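Local coordinates for protein BWI-1=PROTEASE inhibitor/trypsin inhibitor (Fagopyrum esculentum, PDB 3RDY) that inhibits serine endopeptidases, trypsin among them, as a member of the potato type I inhibitor family, at residues P54-V66 against G70-M79. Sequence-based numbering, arbitrary orientation.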
# COMPACT_ATOMS: atom_id res chain seq x y z
N PRO A 54 -6.92 10.44 -5.22
CA PRO A 54 -7.14 11.80 -4.67
C PRO A 54 -5.88 12.38 -4.06
O PRO A 54 -5.03 11.66 -3.52
CB PRO A 54 -8.23 11.59 -3.60
CG PRO A 54 -8.71 10.21 -3.72
CD PRO A 54 -7.70 9.41 -4.52
N ARG A 55 -5.74 13.69 -4.16
CA ARG A 55 -4.56 14.35 -3.67
C ARG A 55 -4.73 14.83 -2.22
O ARG A 55 -4.40 15.96 -1.91
CB ARG A 55 -4.19 15.53 -4.59
CG ARG A 55 -3.73 15.12 -6.00
CD ARG A 55 -3.41 16.35 -6.88
N ASP A 56 -5.32 14.01 -1.36
CA ASP A 56 -5.34 14.32 0.08
C ASP A 56 -4.38 13.43 0.85
O ASP A 56 -3.82 12.49 0.30
CB ASP A 56 -6.78 14.31 0.67
CG ASP A 56 -7.57 13.01 0.39
OD1 ASP A 56 -8.81 13.05 0.46
OD2 ASP A 56 -6.97 11.95 0.10
N LEU A 57 -4.14 13.77 2.12
CA LEU A 57 -3.23 13.01 2.96
C LEU A 57 -4.02 12.36 4.07
O LEU A 57 -4.79 13.05 4.74
CB LEU A 57 -2.19 13.93 3.63
CG LEU A 57 -0.98 14.47 2.90
CD1 LEU A 57 -0.21 15.37 3.87
CD2 LEU A 57 -0.10 13.34 2.42
N ARG A 58 -3.82 11.06 4.28
CA ARG A 58 -4.51 10.33 5.33
C ARG A 58 -3.53 9.48 6.10
O ARG A 58 -2.47 9.12 5.59
CB ARG A 58 -5.63 9.47 4.71
CG ARG A 58 -6.71 10.29 3.97
CD ARG A 58 -7.84 9.40 3.45
NE ARG A 58 -8.55 8.72 4.55
CZ ARG A 58 -9.87 8.68 4.70
NH1 ARG A 58 -10.42 8.03 5.72
NH2 ARG A 58 -10.65 9.28 3.81
N CYS A 59 -3.89 9.14 7.34
CA CYS A 59 -3.05 8.24 8.14
C CYS A 59 -3.58 6.82 8.16
O CYS A 59 -3.00 5.97 8.81
CB CYS A 59 -2.92 8.75 9.59
SG CYS A 59 -1.91 10.25 9.68
N ASP A 60 -4.68 6.56 7.45
CA ASP A 60 -5.39 5.28 7.53
C ASP A 60 -5.50 4.61 6.15
O ASP A 60 -6.35 3.75 5.93
CB ASP A 60 -6.80 5.48 8.13
CG ASP A 60 -7.67 6.44 7.31
OD1 ASP A 60 -7.23 6.92 6.25
OD2 ASP A 60 -8.83 6.72 7.73
N ARG A 61 -4.61 4.99 5.23
CA ARG A 61 -4.77 4.51 3.85
C ARG A 61 -3.39 4.19 3.28
O ARG A 61 -2.47 4.98 3.43
CB ARG A 61 -5.41 5.62 3.02
CG ARG A 61 -5.48 5.32 1.49
CD ARG A 61 -6.22 6.42 0.72
NE ARG A 61 -5.44 7.66 0.72
CZ ARG A 61 -5.91 8.87 0.44
NH1 ARG A 61 -5.10 9.92 0.49
NH2 ARG A 61 -7.17 9.03 0.04
N VAL A 62 -3.28 3.06 2.60
CA VAL A 62 -2.05 2.67 1.93
C VAL A 62 -2.40 2.19 0.51
O VAL A 62 -3.00 1.13 0.34
CB VAL A 62 -1.31 1.51 2.67
CG1 VAL A 62 -0.08 1.07 1.87
CG2 VAL A 62 -0.84 1.92 4.09
N TRP A 63 -2.04 2.98 -0.49
CA TRP A 63 -2.22 2.54 -1.88
C TRP A 63 -1.20 1.46 -2.18
O TRP A 63 -0.02 1.60 -1.86
CB TRP A 63 -1.98 3.69 -2.87
CG TRP A 63 -2.89 4.87 -2.70
CD1 TRP A 63 -2.54 6.14 -2.35
CD2 TRP A 63 -4.32 4.88 -2.86
NE1 TRP A 63 -3.65 6.95 -2.28
CE2 TRP A 63 -4.76 6.20 -2.60
CE3 TRP A 63 -5.26 3.91 -3.22
CZ2 TRP A 63 -6.11 6.57 -2.66
CZ3 TRP A 63 -6.60 4.28 -3.28
CH2 TRP A 63 -7.01 5.60 -3.01
N VAL A 64 -1.65 0.40 -2.82
CA VAL A 64 -0.79 -0.72 -3.18
C VAL A 64 -0.84 -0.88 -4.69
O VAL A 64 -1.78 -1.46 -5.24
CB VAL A 64 -1.23 -2.03 -2.42
CG1 VAL A 64 -0.41 -3.25 -2.84
CG2 VAL A 64 -1.10 -1.82 -0.89
N PHE A 65 0.17 -0.32 -5.37
CA PHE A 65 0.14 -0.25 -6.83
C PHE A 65 0.80 -1.48 -7.44
O PHE A 65 1.95 -1.79 -7.12
CB PHE A 65 0.89 0.98 -7.31
CG PHE A 65 0.20 2.26 -7.02
CD1 PHE A 65 -1.00 2.58 -7.65
CD2 PHE A 65 0.75 3.17 -6.10
CE1 PHE A 65 -1.63 3.78 -7.37
CE2 PHE A 65 0.11 4.35 -5.82
CZ PHE A 65 -1.07 4.66 -6.46
N VAL A 66 0.07 -2.14 -8.33
CA VAL A 66 0.54 -3.39 -8.92
C VAL A 66 0.67 -3.33 -10.44
O VAL A 66 -0.03 -2.57 -11.13
CB VAL A 66 -0.39 -4.58 -8.51
CG1 VAL A 66 -0.31 -4.83 -6.97
CG2 VAL A 66 -1.84 -4.31 -8.95
N GLY A 70 -0.22 -8.36 -11.32
CA GLY A 70 -0.76 -8.32 -9.96
C GLY A 70 0.30 -8.20 -8.89
O GLY A 70 0.04 -8.42 -7.70
N VAL A 71 1.52 -7.86 -9.30
CA VAL A 71 2.63 -7.76 -8.36
C VAL A 71 2.94 -6.30 -8.00
O VAL A 71 2.95 -5.42 -8.87
CB VAL A 71 3.88 -8.45 -8.93
CG1 VAL A 71 5.11 -8.17 -8.03
CG2 VAL A 71 3.60 -9.99 -9.07
N VAL A 72 3.23 -6.07 -6.72
CA VAL A 72 3.53 -4.71 -6.25
C VAL A 72 4.76 -4.11 -6.94
O VAL A 72 5.84 -4.71 -6.95
CB VAL A 72 3.75 -4.69 -4.71
CG1 VAL A 72 4.07 -3.28 -4.22
CG2 VAL A 72 2.52 -5.27 -3.98
N VAL A 73 4.59 -2.92 -7.53
CA VAL A 73 5.71 -2.30 -8.23
C VAL A 73 6.15 -0.96 -7.65
O VAL A 73 7.24 -0.50 -7.99
CB VAL A 73 5.40 -2.06 -9.73
CG1 VAL A 73 5.41 -3.37 -10.48
CG2 VAL A 73 4.09 -1.32 -9.88
N ASP A 74 5.30 -0.33 -6.84
CA ASP A 74 5.69 0.88 -6.11
C ASP A 74 5.73 0.58 -4.62
O ASP A 74 4.94 -0.22 -4.14
CB ASP A 74 4.68 2.01 -6.34
CG ASP A 74 4.63 2.46 -7.78
OD1 ASP A 74 3.54 2.86 -8.26
OD2 ASP A 74 5.67 2.41 -8.44
N THR A 75 6.62 1.25 -3.90
CA THR A 75 6.69 1.08 -2.44
C THR A 75 5.39 1.53 -1.78
O THR A 75 5.03 2.72 -1.87
CB THR A 75 7.83 1.91 -1.83
OG1 THR A 75 9.08 1.46 -2.37
CG2 THR A 75 7.84 1.71 -0.29
N PRO A 76 4.66 0.61 -1.11
CA PRO A 76 3.44 1.07 -0.43
C PRO A 76 3.81 1.97 0.77
O PRO A 76 4.74 1.65 1.52
CB PRO A 76 2.77 -0.24 0.03
CG PRO A 76 3.36 -1.32 -0.86
CD PRO A 76 4.79 -0.87 -1.11
N VAL A 77 3.09 3.07 0.91
CA VAL A 77 3.30 4.00 2.01
C VAL A 77 1.95 4.48 2.56
O VAL A 77 0.94 4.44 1.87
CB VAL A 77 4.15 5.23 1.59
CG1 VAL A 77 5.56 4.77 1.06
CG2 VAL A 77 3.42 6.07 0.59
N VAL A 78 1.94 4.91 3.80
CA VAL A 78 0.72 5.52 4.35
C VAL A 78 0.58 6.92 3.78
O VAL A 78 1.45 7.76 3.96
CB VAL A 78 0.74 5.58 5.88
CG1 VAL A 78 -0.51 6.26 6.38
CG2 VAL A 78 0.85 4.15 6.46
N MET A 79 -0.51 7.17 3.06
CA MET A 79 -0.73 8.47 2.45
C MET A 79 -2.15 8.53 1.94
O MET A 79 -2.65 7.53 1.39
CB MET A 79 0.25 8.71 1.30
CG MET A 79 -0.06 9.99 0.53
SD MET A 79 1.32 10.58 -0.47
CE MET A 79 2.39 11.13 0.86
OXT MET A 79 -2.82 9.56 2.04
O HOH W 1 1.26 3.89 -1.24
O HOH W 2 -0.98 5.52 0.25
O HOH W 3 2.33 0.81 -3.84
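In potato type I inhibitors the protease-binding loop is typically braced by arginine from the scaffold; here Arg61 spans Asp56 of the loop and the C-terminal carboxylate of Met79. Arg61 takes that carboxylate side-on: NE gives a nearly straight bond of 2.9 Å to Met79 O (178°), in the guanidinium plane and on a lone pair of that oxygen, while NH1 makes a salt bridge of 2.8 Å to Met79 OXT, tilted 17° from the plane. A bend at chi3 (69°) turns the otherwise extended chain so that another edge faces Asp56, whose OD2 accepts from both NH1 and NH2. Arg58 N adds a 2.9 Å bond to Met79 OXT, and the CD of Arg58 lies over one face of the Arg61 guanidinium, toward its rim. Arg61 CD in turn packs over one face of the Trp63 ring, again toward the rim. Beside this network, Leu57 CD2 touches Met79 CE at 3.7 Å.

Farther along, the returning chain follows strand 61-66 with few direct backbone bonds: Met79 N to Arg61 O at one end, Val73 N to Phe65 O (2.9 Å) at the other. Between them three waters take over: one joins Trp63 O to Val77 N, another Phe65 N to Asp74 O, and a third accepts from Trp63 N and lies against Val77 O and Met79 O. Facing helix 28-38, Val62 CG1 meets Pro76 CB at 3.6 Å.

Two guanidinium N-H groups and one backbone N-H stabilise the terminal carboxylate, though a single positive charge serves both it and Asp56, so compensation is probably shared.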